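Local coordinates for bromo domain-containing protein (Trypanosoma brucei brucei, PDB 5KO4) that is of uncharacterised function but carries a bromodomain and so probably recognises acetylated lysine, as this module does in many chromatin-associated proteins, at residues L15-V18 and M19-R23; H43-W47 and D48-A52. All blocks are in the same frame, centred on the assembly; numbering follows the deposited sequence. Where two conformers were deposited one is given.

In the fold
Both contacts are local, lie in series along the chain and have centres about 13 Å apart. Contact 1 is the C-terminal end of helix 8-21, the first long helix of the bromodomain bundle; contact 2 is the last part of the ZA loop, which includes the short helix 37-40, and the first turn of helix 47-55, with Trp46 at its N-cap. The two ends meet directly. Asp22 OD2 lies 2.9 Å from Trp47 NE1, probably a hydrogen bond, and Val18 CG1 packs 3.3 Å from Trp47 CZ2. Leu15 and Met19 also touch helix 47-55, at Lys51 and Asp48. The connecting loop thus leaves and rejoins the bundle at neighbouring points. In bromodomains it helps form the acetyl-lysine pocket.

Contact 1 (L15-V18 and M19-R23); sequences LHVV and MDLDR
The last turns of helix 8-21 bring Leu15 against Met19 and His16 against Asp20, each pair four residues apart, before the chain leaves the helix at Asp22. The backbone makes four i to i+4 hydrogen bonds. Met19 N meets Leu15 O at 2.9 Å, and Asp20 N to His16 O, Leu21 N to Val17 O and Asp22 N to Val18 O each measure 3.0 Å.

Along one side, Leu15 CG lies 3.8 Å from Met19 SD, with CD1 close by. A bend at chi3 (66°) turns the methionine beyond its sulfur; the sulfur and CG do the touching.

On the exposed side, His16 CG lies anti to the backbone N (chi1 -177°), which puts the imidazole where Asp20 OD2 comes in above one face, near the NE2-CD2 rim. Ring and carboxylate planes stand 79° apart. Although Asp20 OD2 is 3.0 Å from His16 NE2, it stands above the ring plane, away from the in-plane direction of an NE2 hydrogen or lone pair, so no hydrogen bond forms. Water 1 provides a polar link instead: it donates to His16 O at 2.7 Å and, weakly, to Asp20 OD1 at 2.7 Å. His16 O therefore accepts from both the water and Asp20 N.

Asp22 OD1 takes Ile26 N, while OD2 takes Phe27 N and Trp47 NE1; three donors on a buried carboxylate would probably favour its charged form. Its backbone centres an inverse gamma turn, with a weak Arg23 N to Leu21 O bond. This is the C-terminal end of a bromodomain αZ helix opening into the ZA loop.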
loop_
_atom_site.group_PDB
_atom_site.type_symbol
_atom_site.label_atom_id
_atom_site.label_comp_id
_atom_site.label_asym_id
_atom_site.label_seq_id
_atom_site.Cartn_x
_atom_site.Cartn_y
_atom_site.Cartn_z
ATOM N N LEU A 15 -16.451 -8.114 -11.778
ATOM C CA LEU A 15 -15.768 -8.060 -10.500
ATOM C C LEU A 15 -14.747 -9.208 -10.379
ATOM O O LEU A 15 -13.646 -9.000 -9.864
ATOM C CB LEU A 15 -16.775 -8.112 -9.355
ATOM C CG LEU A 15 -16.179 -8.048 -7.938
ATOM C CD1 LEU A 15 -15.366 -6.751 -7.712
ATOM C CD2 LEU A 15 -17.274 -8.165 -6.893
ATOM N N HIS A 16 -15.096 -10.413 -10.855
ATOM C CA HIS A 16 -14.167 -11.539 -10.817
ATOM C C HIS A 16 -12.917 -11.242 -11.650
ATOM O O HIS A 16 -11.804 -11.534 -11.205
ATOM C CB HIS A 16 -14.847 -12.805 -11.317
ATOM C CG HIS A 16 -13.988 -14.022 -11.238
ATOM N ND1 HIS A 16 -13.921 -14.781 -10.082
ATOM C CD2 HIS A 16 -13.215 -14.598 -12.188
ATOM C CE1 HIS A 16 -13.100 -15.784 -10.357
ATOM N NE2 HIS A 16 -12.649 -15.713 -11.613
ATOM N N VAL A 17 -13.085 -10.644 -12.831
ATOM C CA VAL A 17 -11.944 -10.307 -13.683
ATOM C C VAL A 17 -11.033 -9.325 -12.953
ATOM O O VAL A 17 -9.822 -9.532 -12.883
ATOM C CB VAL A 17 -12.425 -9.730 -15.046
ATOM C CG1 VAL A 17 -11.268 -9.104 -15.830
ATOM C CG2 VAL A 17 -13.104 -10.807 -15.880
ATOM N N VAL A 18 -11.615 -8.276 -12.390
ATOM C CA VAL A 18 -10.843 -7.254 -11.699
ATOM C C VAL A 18 -10.109 -7.835 -10.485
ATOM O O VAL A 18 -8.932 -7.527 -10.278
ATOM C CB VAL A 18 -11.796 -6.105 -11.304
ATOM C CG1 VAL A 18 -11.219 -5.232 -10.216
ATOM C CG2 VAL A 18 -12.188 -5.283 -12.539
ATOM N N MET A 19 -10.771 -8.682 -9.695
ATOM C CA MET A 19 -10.116 -9.243 -8.516
ATOM C C MET A 19 -8.989 -10.183 -8.917
ATOM O O MET A 19 -7.964 -10.199 -8.238
ATOM C CB MET A 19 -11.135 -9.937 -7.621
ATOM C CG MET A 19 -12.038 -8.921 -6.960
ATOM S SD MET A 19 -13.316 -9.546 -5.882
ATOM C CE MET A 19 -12.328 -10.206 -4.622
ATOM N N ASP A 20 -9.092 -10.837 -10.075
ATOM C CA ASP A 20 -7.994 -11.681 -10.581
ATOM C C ASP A 20 -6.817 -10.817 -11.086
ATOM O O ASP A 20 -5.668 -11.231 -10.969
ATOM C CB ASP A 20 -8.490 -12.591 -11.715
ATOM C CG ASP A 20 -9.283 -13.809 -11.276
ATOM O OD1 ASP A 20 -9.155 -14.211 -10.103
ATOM O OD2 ASP A 20 -9.991 -14.387 -12.121
ATOM N N LEU A 21 -7.097 -9.644 -11.688
ATOM C CA LEU A 21 -6.043 -8.723 -12.129
ATOM C C LEU A 21 -5.281 -8.182 -10.923
ATOM O O LEU A 21 -4.080 -7.926 -11.015
ATOM C CB LEU A 21 -6.618 -7.558 -12.919
ATOM C CG LEU A 21 -7.229 -7.911 -14.260
ATOM C CD1 LEU A 21 -7.712 -6.659 -14.964
ATOM C CD2 LEU A 21 -6.239 -8.654 -15.158
ATOM N N ASP A 22 -5.984 -7.956 -9.805
ATOM C CA ASP A 22 -5.364 -7.490 -8.583
ATOM C C ASP A 22 -4.868 -8.732 -7.847
ATOM O O ASP A 22 -5.477 -9.202 -6.887
ATOM C CB ASP A 22 -6.381 -6.689 -7.769
ATOM C CG ASP A 22 -5.810 -5.989 -6.574
ATOM O OD1 ASP A 22 -4.586 -6.147 -6.313
ATOM O OD2 ASP A 22 -6.581 -5.307 -5.868
ATOM N N ARG A 23 -3.743 -9.267 -8.336
ATOM C CA ARG A 23 -3.209 -10.559 -7.930
ATOM C C ARG A 23 -2.950 -10.638 -6.427
ATOM O O ARG A 23 -3.241 -11.664 -5.815
ATOM C CB ARG A 23 -1.908 -10.858 -8.690
ATOM C CG ARG A 23 -2.096 -10.999 -10.205
ATOM C CD ARG A 23 -0.767 -11.121 -10.930
ATOM N NE ARG A 23 -0.148 -12.432 -10.726
ATOM C CZ ARG A 23 -0.505 -13.549 -11.364
ATOM N NH1 ARG A 23 -1.505 -13.533 -12.245
ATOM N NH2 ARG A 23 0.126 -14.691 -11.117
HETATM O O HOH W 1 -11.533 -13.339 -9.166
#

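Contact 2 (H43-W47 and D48-A52); sequences HPMWW and DLIKA
Trp46 and Leu49 make the ring contact at the start of helix 47-55. Leu49 CB sits 3.7 Å from the centroid of the five-membered ring of Trp46 and 14° off the ring normal, a CH-pi contact over the face. Leu49 CD2 comes 3.8 Å from Trp46 CH2, the side chains running at a slant to each other. With chi1 at 57°, CG of Trp46 lies between the backbone N and the carbonyl carbon, folding the indole back along the first turn.

Apolar contacts continue through Met45. Its sulfur is shared: SD is 3.7 Å from Leu49 CD2 and 3.8 Å from Ile50 CG1, and bends at chi2 and chi3 let the methionine cross both side chains at about a right angle. Ile50 CD1 approaches the ring edge of Trp47, 4.2 Å from CE3.

Trp46, at the N-cap position, offers its carbonyl O to two donors: Ile50 N at 3.2 Å, in the carbonyl plane, and Leu49 N, a weak bond with an N-H...O angle of 125°. Lys51 N then bonds Trp47 O at 2.9 Å, nearly along the C=O axis.

Trp46 also touches Asp30 and Pro31, Met45 and Trp47 pack on Val72, and Trp47 NE1 is satisfied by Asp22 at the end of helix 8-21. Side-chain contacts between the segments are apolar, so the first turn is fixed by both backbone bonds and packing.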
loop_
_atom_site.group_PDB
_atom_site.type_symbol
_atom_site.label_atom_id
_atom_site.label_comp_id
_atom_site.label_asym_id
_atom_site.label_seq_id
_atom_site.Cartn_x
_atom_site.Cartn_y
_atom_site.Cartn_z
ATOM N N HIS A 43 -14.810 8.599 0.819
ATOM C CA HIS A 43 -15.637 7.420 0.647
ATOM C C HIS A 43 -14.787 6.168 0.301
ATOM O O HIS A 43 -14.726 5.753 -0.860
ATOM C CB HIS A 43 -16.653 7.717 -0.459
ATOM C CG HIS A 43 -17.816 6.792 -0.502
ATOM N ND1 HIS A 43 -18.801 6.939 -1.452
ATOM C CD2 HIS A 43 -18.100 5.710 0.259
ATOM C CE1 HIS A 43 -19.671 5.976 -1.221
ATOM N NE2 HIS A 43 -19.278 5.199 -0.213
ATOM N N PRO A 44 -14.172 5.515 1.315
ATOM C CA PRO A 44 -13.353 4.319 1.031
ATOM C C PRO A 44 -14.167 3.201 0.400
ATOM O O PRO A 44 -15.361 3.067 0.687
ATOM C CB PRO A 44 -12.836 3.914 2.419
ATOM C CG PRO A 44 -12.849 5.169 3.205
ATOM C CD PRO A 44 -14.089 5.879 2.741
ATOM N N MET A 45 -13.541 2.442 -0.516
ATOM C CA MET A 45 -14.210 1.377 -1.240
ATOM C C MET A 45 -13.187 0.330 -1.587
ATOM O O MET A 45 -12.018 0.659 -1.801
ATOM C CB MET A 45 -14.866 1.947 -2.509
ATOM C CG MET A 45 -15.816 0.982 -3.232
ATOM S SD MET A 45 -17.109 0.243 -2.212
ATOM C CE MET A 45 -17.842 1.720 -1.484
ATOM N N TRP A 46 -13.594 -0.927 -1.599
ATOM C CA TRP A 46 -12.665 -2.012 -1.856
ATOM C C TRP A 46 -13.425 -3.209 -2.435
ATOM O O TRP A 46 -14.638 -3.272 -2.325
ATOM C CB TRP A 46 -11.911 -2.369 -0.567
ATOM C CG TRP A 46 -12.781 -2.743 0.599
ATOM C CD1 TRP A 46 -13.055 -4.007 1.023
ATOM C CD2 TRP A 46 -13.359 -1.863 1.577
ATOM N NE1 TRP A 46 -13.816 -3.974 2.158
ATOM C CE2 TRP A 46 -13.994 -2.672 2.541
ATOM C CE3 TRP A 46 -13.375 -0.476 1.752
ATOM C CZ2 TRP A 46 -14.680 -2.143 3.622
ATOM C CZ3 TRP A 46 -14.071 0.048 2.825
ATOM C CH2 TRP A 46 -14.739 -0.782 3.729
ATOM N N TRP A 47 -12.725 -4.126 -3.134
ATOM C CA TRP A 47 -13.434 -5.176 -3.852
ATOM C C TRP A 47 -14.305 -6.045 -2.956
ATOM O O TRP A 47 -15.402 -6.416 -3.382
ATOM C CB TRP A 47 -12.500 -6.112 -4.631
ATOM C CG TRP A 47 -11.414 -5.448 -5.448
ATOM C CD1 TRP A 47 -10.101 -5.809 -5.485
ATOM C CD2 TRP A 47 -11.572 -4.411 -6.429
ATOM N NE1 TRP A 47 -9.420 -5.034 -6.393
ATOM C CE2 TRP A 47 -10.299 -4.162 -6.983
ATOM C CE3 TRP A 47 -12.670 -3.687 -6.919
ATOM C CZ2 TRP A 47 -10.075 -3.134 -7.908
ATOM C CZ3 TRP A 47 -12.455 -2.702 -7.873
ATOM C CH2 TRP A 47 -11.169 -2.398 -8.316
ATOM N N ASP A 48 -13.834 -6.418 -1.768
ATOM C CA ASP A 48 -14.638 -7.315 -0.923
ATOM C C ASP A 48 -15.953 -6.651 -0.505
ATOM O O ASP A 48 -16.952 -7.352 -0.299
ATOM C CB ASP A 48 -13.863 -7.775 0.318
ATOM C CG ASP A 48 -12.703 -8.704 0.023
ATOM O OD1 ASP A 48 -12.610 -9.200 -1.126
ATOM O OD2 ASP A 48 -11.880 -8.943 0.946
ATOM N N LEU A 49 -15.966 -5.325 -0.366
ATOM C CA LEU A 49 -17.205 -4.611 -0.039
ATOM C C LEU A 49 -18.166 -4.656 -1.231
ATOM O O LEU A 49 -19.359 -4.906 -1.058
ATOM C CB LEU A 49 -16.909 -3.168 0.365
ATOM C CG LEU A 49 -18.118 -2.324 0.785
ATOM C CD1 LEU A 49 -18.960 -3.033 1.865
ATOM C CD2 LEU A 49 -17.676 -0.969 1.290
ATOM N N ILE A 50 -17.646 -4.474 -2.450
ATOM C CA ILE A 50 -18.484 -4.559 -3.639
ATOM C C ILE A 50 -19.045 -5.986 -3.780
ATOM O O ILE A 50 -20.205 -6.145 -4.142
ATOM C CB ILE A 50 -17.692 -4.117 -4.890
ATOM C CG1 ILE A 50 -17.283 -2.628 -4.740
ATOM C CG2 ILE A 50 -18.505 -4.342 -6.178
ATOM C CD1 ILE A 50 -16.407 -2.102 -5.830
ATOM N N LYS A 51 -18.229 -7.006 -3.504
ATOM C CA LYS A 51 -18.701 -8.387 -3.560
ATOM C C LYS A 51 -19.854 -8.581 -2.571
ATOM O O LYS A 51 -20.876 -9.168 -2.918
ATOM C CB LYS A 51 -17.545 -9.348 -3.238
ATOM C CG LYS A 51 -17.920 -10.825 -3.240
ATOM C CD LYS A 51 -18.206 -11.345 -4.641
ATOM C CE LYS A 51 -18.990 -12.629 -4.613
ATOM N NZ LYS A 51 -18.321 -13.683 -3.811
ATOM N N ALA A 52 -19.702 -8.064 -1.351
ATOM C CA ALA A 52 -20.752 -8.193 -0.328
ATOM C C ALA A 52 -22.037 -7.475 -0.767
ATOM O O ALA A 52 -23.141 -7.964 -0.540
ATOM C CB ALA A 52 -20.264 -7.632 0.996
#